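Phosphoheptose isomerase (Neisseria gonorrhoeae, PDB 5I01) probably catalyses, as a zinc-dependent homotetramer, the isomerization of sedoheptulose 7-phosphate to D-glycero-D-manno-heptose 7-phosphate, the first step of heptose biosynthesis for gonococcal lipooligosaccharide. Local coordinates at residues G120-G125 against G153-M158; V144-G149 against D163-V168. The protein carries 1 engineered substitution. One frame throughout, in Å; residues are numbered along the deposited sequence.

Contact 1 (G120-G125 against G153-M158); sequences GISTSG and GKIAAM
The serine-rich loop that follows strand 117-122 of the SIS fold meets the first turn of helix 153-158 here, through G125 and I155. S122, T123 and S124 on this loop are predicted to bind the sugar phosphate substrate. The backbone carbonyl of G125 points into the start of the helix. I155 N donates to G125 O over 2.9 Å, nearly straight at 165°, with the donor in the carbonyl plane. K154 N is about as near to G125 O, but its angle is poor and it is not bonded there. It is bonded instead to N126 OD1, and G153 N to D151 OD1.

The two backbones pass with the CA atoms of G125 and G153 4.0 Å apart. Both glycines have positive phi. G153 CA also makes a weak, bent CH···O contact with S124 O, at 3.5 Å.

The side chain of I155 follows the bond made by its own N. CG1 stands beside the backbone N (chi1 -69°) and passes along the carbonyl, 3.3 Å from G125 O. The chain then extends, and CD1 reaches S122 CB at 3.8 Å. S122 holds its OG anti to its own N, where it takes a weak bond from G125 N and is hydrogen-bonded to S127 OG. I155 also packs on V130 and I131 of helix 128-139 and on A146 and T148 of strand 143-149.

The G125 carbonyl is thus fixed by one good bond and lined by apolar carbon. The weak bond from G125 N to S122 OG adds a little. Together they join the predicted substrate loop to the helix start.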
ATOM      1  N   GLY A 120      -1.833  -3.407  18.703  1.00 28.86           N
ATOM      2  CA  GLY A 120      -2.357  -4.549  17.957  1.00 28.77           C
ATOM      3  C   GLY A 120      -3.861  -4.446  17.885  1.00 29.50           C
ATOM      4  O   GLY A 120      -4.508  -4.326  18.914  1.00 30.66           O
ATOM      5  N   ILE A 121      -4.418  -4.496  16.677  1.00 29.53           N
ATOM      6  CA  ILE A 121      -5.856  -4.322  16.483  1.00 29.60           C
ATOM      7  C   ILE A 121      -6.438  -5.630  15.959  1.00 31.11           C
ATOM      8  O   ILE A 121      -5.924  -6.202  14.991  1.00 30.81           O
ATOM      9  CB  ILE A 121      -6.190  -3.156  15.530  1.00 29.80           C
ATOM     10  CG1 ILE A 121      -5.428  -1.888  15.942  1.00 29.27           C
ATOM     11  CG2 ILE A 121      -7.695  -2.862  15.538  1.00 29.64           C
ATOM     12  CD1 ILE A 121      -5.457  -0.776  14.922  1.00 28.57           C
ATOM     13  N   SER A 122      -7.513  -6.086  16.615  1.00 31.84           N
ATOM     14  CA  SER A 122      -8.122  -7.380  16.349  1.00 32.37           C
ATOM     15  C   SER A 122      -9.555  -7.431  16.897  1.00 34.43           C
ATOM     16  O   SER A 122      -9.762  -7.426  18.118  1.00 36.34           O
ATOM     17  CB  SER A 122      -7.278  -8.471  17.004  1.00 32.12           C
ATOM     18  OG  SER A 122      -7.872  -9.747  16.864  1.00 31.72           O
ATOM     19  N   THR A 123     -10.543  -7.523  16.014  1.00 33.67           N
ATOM     20  CA  THR A 123     -11.932  -7.454  16.448  1.00 33.72           C
ATOM     21  C   THR A 123     -12.393  -8.630  17.301  1.00 33.14           C
ATOM     22  O   THR A 123     -13.304  -8.450  18.072  1.00 32.58           O
ATOM     23  CB  THR A 123     -12.898  -7.281  15.271  1.00 35.15           C
ATOM     24  OG1 THR A 123     -12.752  -8.372  14.358  1.00 34.49           O
ATOM     25  CG2 THR A 123     -12.624  -5.957  14.554  1.00 35.51           C
ATOM     26  N   SER A 124     -11.773  -9.807  17.169  1.00 34.08           N
ATOM     27  CA  SER A 124     -12.058 -10.963  18.050  1.00 35.14           C
ATOM     28  C   SER A 124     -11.038 -11.201  19.186  1.00 36.00           C
ATOM     29  O   SER A 124     -11.326 -11.943  20.128  1.00 36.55           O
ATOM     30  CB  SER A 124     -12.170 -12.242  17.218  1.00 35.95           C
ATOM     31  OG  SER A 124     -10.957 -12.518  16.537  1.00 36.78           O
ATOM     32  N   GLY A 125      -9.852 -10.599  19.092  1.00 35.36           N
ATOM     33  CA  GLY A 125      -8.760 -10.891  20.013  1.00 33.94           C
ATOM     34  C   GLY A 125      -8.059 -12.220  19.746  1.00 35.06           C
ATOM     35  O   GLY A 125      -7.240 -12.647  20.555  1.00 37.32           O
ATOM     36  N   GLY A 153     -10.563 -12.311  23.537  1.00 35.80           N
ATOM     37  CA  GLY A 153      -9.852 -13.447  22.942  1.00 36.92           C
ATOM     38  C   GLY A 153      -8.559 -13.844  23.628  1.00 37.33           C
ATOM     39  O   GLY A 153      -8.351 -13.546  24.805  1.00 37.14           O
ATOM     40  N   LYS A 154      -7.685 -14.510  22.880  1.00 39.17           N
ATOM     41  CA  LYS A 154      -6.381 -14.914  23.406  1.00 41.57           C
ATOM     42  C   LYS A 154      -5.488 -13.711  23.731  1.00 41.92           C
ATOM     43  O   LYS A 154      -4.683 -13.776  24.661  1.00 41.40           O
ATOM     44  CB  LYS A 154      -5.658 -15.822  22.422  1.00 44.65           C
ATOM     45  CG  LYS A 154      -6.436 -17.076  22.047  1.00 49.56           C
ATOM     46  CD  LYS A 154      -5.502 -18.258  21.805  1.00 54.15           C
ATOM     47  CE  LYS A 154      -6.232 -19.444  21.204  1.00 55.57           C
ATOM     48  NZ  LYS A 154      -6.725 -19.144  19.834  1.00 56.23           N
ATOM     49  N   ILE A 155      -5.642 -12.622  22.971  1.00 42.00           N
ATOM     50  CA  ILE A 155      -4.848 -11.391  23.164  1.00 42.46           C
ATOM     51  C   ILE A 155      -5.044 -10.759  24.553  1.00 42.01           C
ATOM     52  O   ILE A 155      -4.059 -10.432  25.214  1.00 40.76           O
ATOM     53  CB  ILE A 155      -5.080 -10.363  22.021  1.00 41.53           C
ATOM     54  CG1 ILE A 155      -4.468 -10.899  20.719  1.00 41.69           C
ATOM     55  CG2 ILE A 155      -4.456  -9.010  22.362  1.00 41.59           C
ATOM     56  CD1 ILE A 155      -4.941 -10.206  19.455  1.00 41.99           C
ATOM     57  N   ALA A 156      -6.295 -10.617  24.996  1.00 43.15           N
ATOM     58  CA  ALA A 156      -6.597 -10.094  26.340  1.00 43.75           C
ATOM     59  C   ALA A 156      -5.979 -10.957  27.438  1.00 44.45           C
ATOM     60  O   ALA A 156      -5.403 -10.427  28.395  1.00 44.04           O
ATOM     61  CB  ALA A 156      -8.097  -9.974  26.554  1.00 42.91           C
ATOM     62  N   ALA A 157      -6.088 -12.279  27.279  1.00 44.41           N
ATOM     63  CA  ALA A 157      -5.447 -13.244  28.193  1.00 44.68           C
ATOM     64  C   ALA A 157      -3.924 -13.088  28.278  1.00 43.09           C
ATOM     65  O   ALA A 157      -3.343 -13.329  29.324  1.00 42.54           O
ATOM     66  CB  ALA A 157      -5.801 -14.679  27.795  1.00 44.41           C
ATOM     67  N   MET A 158      -3.307 -12.648  27.186  1.00 43.59           N
ATOM     68  CA  MET A 158      -1.850 -12.636  27.005  1.00 42.94           C
ATOM     69  C   MET A 158      -1.115 -11.414  27.582  1.00 40.30           C
ATOM     70  O   MET A 158       0.107 -11.437  27.669  1.00 40.46           O
ATOM     71  CB  MET A 158      -1.572 -12.734  25.494  1.00 44.35           C
ATOM     72  CG  MET A 158      -0.228 -13.294  25.052  1.00 46.58           C
ATOM     73  SD  MET A 158       0.043 -13.215  23.251  1.00 47.40           S
ATOM     74  CE  MET A 158      -1.620 -13.237  22.594  1.00 42.62           C
TER

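Contact 2 (V144-G149 against D163-V168)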
ATOM      1  N   VAL A 144       2.393  -2.986  25.122  1.00 37.58           N
ATOM      2  CA  VAL A 144       1.363  -3.315  24.129  1.00 37.44           C
ATOM      3  C   VAL A 144       0.057  -2.602  24.463  1.00 37.03           C
ATOM      4  O   VAL A 144      -0.300  -2.473  25.633  1.00 40.46           O
ATOM      5  CB  VAL A 144       1.156  -4.848  24.006  1.00 37.57           C
ATOM      6  CG1 VAL A 144       0.055  -5.205  23.011  1.00 37.49           C
ATOM      7  CG2 VAL A 144       2.453  -5.501  23.562  1.00 38.72           C
ATOM      8  N   ILE A 145      -0.624  -2.107  23.426  1.00 34.93           N
ATOM      9  CA  ILE A 145      -1.985  -1.592  23.545  1.00 33.18           C
ATOM     10  C   ILE A 145      -2.836  -2.411  22.589  1.00 33.06           C
ATOM     11  O   ILE A 145      -2.671  -2.327  21.372  1.00 32.92           O
ATOM     12  CB  ILE A 145      -2.082  -0.089  23.207  1.00 33.59           C
ATOM     13  CG1 ILE A 145      -1.254   0.729  24.198  1.00 32.73           C
ATOM     14  CG2 ILE A 145      -3.540   0.390  23.212  1.00 34.00           C
ATOM     15  CD1 ILE A 145      -0.984   2.150  23.754  1.00 32.75           C
ATOM     16  N   ALA A 146      -3.730  -3.218  23.147  1.00 32.51           N
ATOM     17  CA  ALA A 146      -4.577  -4.091  22.357  1.00 32.02           C
ATOM     18  C   ALA A 146      -5.926  -3.420  22.146  1.00 31.89           C
ATOM     19  O   ALA A 146      -6.560  -2.995  23.113  1.00 30.53           O
ATOM     20  CB  ALA A 146      -4.757  -5.424  23.063  1.00 32.14           C
ATOM     21  N   LEU A 147      -6.344  -3.313  20.882  1.00 31.02           N
ATOM     22  CA  LEU A 147      -7.703  -2.926  20.540  1.00 30.22           C
ATOM     23  C   LEU A 147      -8.432  -4.194  20.119  1.00 29.42           C
ATOM     24  O   LEU A 147      -8.195  -4.709  19.021  1.00 28.49           O
ATOM     25  CB  LEU A 147      -7.716  -1.862  19.433  1.00 31.27           C
ATOM     26  CG  LEU A 147      -7.467  -0.426  19.924  1.00 31.91           C
ATOM     27  CD1 LEU A 147      -6.053  -0.286  20.476  1.00 34.32           C
ATOM     28  CD2 LEU A 147      -7.686   0.600  18.831  1.00 31.69           C
ATOM     29  N   THR A 148      -9.297  -4.703  21.004  1.00 29.63           N
ATOM     30  CA  THR A 148     -10.038  -5.960  20.784  1.00 29.99           C
ATOM     31  C   THR A 148     -11.548  -5.777  20.854  1.00 30.80           C
ATOM     32  O   THR A 148     -12.036  -4.694  21.173  1.00 30.56           O
ATOM     33  CB  THR A 148      -9.640  -7.050  21.802  1.00 30.75           C
ATOM     34  OG1 THR A 148     -10.134  -6.705  23.103  1.00 30.74           O
ATOM     35  CG2 THR A 148      -8.115  -7.229  21.860  1.00 30.19           C
ATOM     36  N   GLY A 149     -12.277  -6.846  20.535  1.00 32.93           N
ATOM     37  CA  GLY A 149     -13.739  -6.891  20.661  1.00 33.17           C
ATOM     38  C   GLY A 149     -14.188  -8.178  21.306  1.00 33.77           C
ATOM     39  O   GLY A 149     -13.370  -9.041  21.601  1.00 34.63           O
ATOM     40  N   ASP A 163       0.746  -3.420  30.063  1.00 40.37           N
ATOM     41  CA  ASP A 163       0.012  -3.225  28.812  1.00 39.54           C
ATOM     42  C   ASP A 163      -1.379  -2.648  29.119  1.00 37.60           C
ATOM     43  O   ASP A 163      -1.793  -2.601  30.275  1.00 37.35           O
ATOM     44  CB  ASP A 163      -0.137  -4.561  28.061  1.00 39.95           C
ATOM     45  CG  ASP A 163       1.210  -5.230  27.721  1.00 39.50           C
ATOM     46  OD1 ASP A 163       2.230  -4.541  27.488  1.00 38.26           O
ATOM     47  OD2 ASP A 163       1.233  -6.475  27.649  1.00 40.28           O
ATOM     48  N   VAL A 164      -2.095  -2.228  28.077  1.00 35.81           N
ATOM     49  CA  VAL A 164      -3.431  -1.627  28.213  1.00 34.81           C
ATOM     50  C   VAL A 164      -4.404  -2.305  27.248  1.00 33.73           C
ATOM     51  O   VAL A 164      -4.159  -2.347  26.048  1.00 33.59           O
ATOM     52  CB  VAL A 164      -3.408  -0.103  27.941  1.00 34.96           C
ATOM     53  CG1 VAL A 164      -4.806   0.499  28.051  1.00 35.46           C
ATOM     54  CG2 VAL A 164      -2.462   0.596  28.905  1.00 35.14           C
ATOM     55  N   LEU A 165      -5.501  -2.832  27.784  1.00 33.34           N
ATOM     56  CA  LEU A 165      -6.512  -3.515  26.986  1.00 33.59           C
ATOM     57  C   LEU A 165      -7.647  -2.555  26.767  1.00 33.36           C
ATOM     58  O   LEU A 165      -8.207  -2.047  27.732  1.00 35.69           O
ATOM     59  CB  LEU A 165      -7.041  -4.764  27.702  1.00 32.87           C
ATOM     60  CG  LEU A 165      -8.171  -5.543  27.010  1.00 32.61           C
ATOM     61  CD1 LEU A 165      -7.738  -6.072  25.653  1.00 32.61           C
ATOM     62  CD2 LEU A 165      -8.654  -6.675  27.898  1.00 31.85           C
ATOM     63  N   LEU A 166      -7.975  -2.320  25.499  1.00 33.38           N
ATOM     64  CA  LEU A 166      -9.143  -1.553  25.101  1.00 33.06           C
ATOM     65  C   LEU A 166     -10.108  -2.528  24.412  1.00 32.76           C
ATOM     66  O   LEU A 166     -10.088  -2.712  23.186  1.00 34.34           O
ATOM     67  CB  LEU A 166      -8.742  -0.377  24.188  1.00 33.26           C
ATOM     68  CG  LEU A 166      -7.719   0.635  24.735  1.00 33.50           C
ATOM     69  CD1 LEU A 166      -7.345   1.702  23.723  1.00 34.12           C
ATOM     70  CD2 LEU A 166      -8.247   1.318  25.974  1.00 34.58           C
ATOM     71  N   ASN A 167     -10.942  -3.178  25.214  1.00 31.25           N
ATOM     72  CA  ASN A 167     -11.917  -4.108  24.678  1.00 30.77           C
ATOM     73  C   ASN A 167     -13.265  -3.425  24.481  1.00 30.66           C
ATOM     74  O   ASN A 167     -13.795  -2.810  25.405  1.00 29.37           O
ATOM     75  CB  ASN A 167     -12.079  -5.335  25.576  1.00 30.17           C
ATOM     76  CG  ASN A 167     -12.955  -6.382  24.943  1.00 29.79           C
ATOM     77  OD1 ASN A 167     -12.579  -7.009  23.947  1.00 30.16           O
ATOM     78  ND2 ASN A 167     -14.152  -6.534  25.469  1.00 29.95           N
ATOM     79  N   VAL A 168     -13.799  -3.547  23.267  1.00 30.24           N
ATOM     80  CA  VAL A 168     -15.142  -3.117  22.949  1.00 30.88           C
ATOM     81  C   VAL A 168     -16.074  -4.290  23.252  1.00 32.91           C
ATOM     82  O   VAL A 168     -16.004  -5.312  22.569  1.00 34.16           O
ATOM     83  CB  VAL A 168     -15.256  -2.711  21.463  1.00 30.52           C
ATOM     84  CG1 VAL A 168     -16.688  -2.322  21.116  1.00 30.97           C
ATOM     85  CG2 VAL A 168     -14.304  -1.562  21.157  1.00 30.46           C
TER
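L166 CD1 touches two side chains of strand 143-149, L147 CD1 at 4.0 Å and I145 CG2 at 4.1 Å. L166 runs side by side with both, pointing the same way. Its CG stands beside the backbone N (chi1 -57°), and the extended chain carries CD1 to them. This face of the sheet, with V164, packs on helices 29-44 and 173-193. On the other face L165 CD1 leans back over the strand. Its nearest partner is T148 OG1 at 3.6 Å, with A146 CB and T148 CG2 each at 4.0 Å. Helix 153-158 covers this side, with A156 on L165.

Between the faces, strands 143-149 and 164-168 pair in parallel, with axes 4.5 Å apart and 22° from parallel. Backbone bonds alternate in direction from V164 N to V144 O through to V168 N to T148 O.

Polar side chains sit toward the two ends. At the C-terminal end T148 OG1 donates to N167 OD1 over 2.6 Å, in the plane of the amide and on a lone pair. The two side chains cross at about a right angle. N167 ND2 is bonded to R150 O, which helps fix the amide's rotation. At the N-terminal end V144 N donates to D163 OD1 over 2.8 Å, from 55° out of the carboxylate plane. D163 OD2 takes bonds from H138 NE2 and K160 N.

Both carboxylate oxygens of this buried aspartate are therefore engaged. The nearby H138 and the two N-H groups would probably stabilise its negative charge.

Contacts 1 and 2 lie about 7 Å apart, centre to centre, and share one parallel sheet. Their segments alternate along the chain: 120-125, 144-149, 153-158, 163-168. Contact 2 closes the beta-alpha-beta unit formed by strand 143-149, helix 153-158 and strand 164-168. Contact 1 ties the helix of that unit back to the loop that follows strand 117-122. The two also touch directly. Probable backbone hydrogen bonds join S122 N to L147 O and L147 N to G120 O. The predicted substrate loop is thus anchored both to the sheet and to the helix covering it.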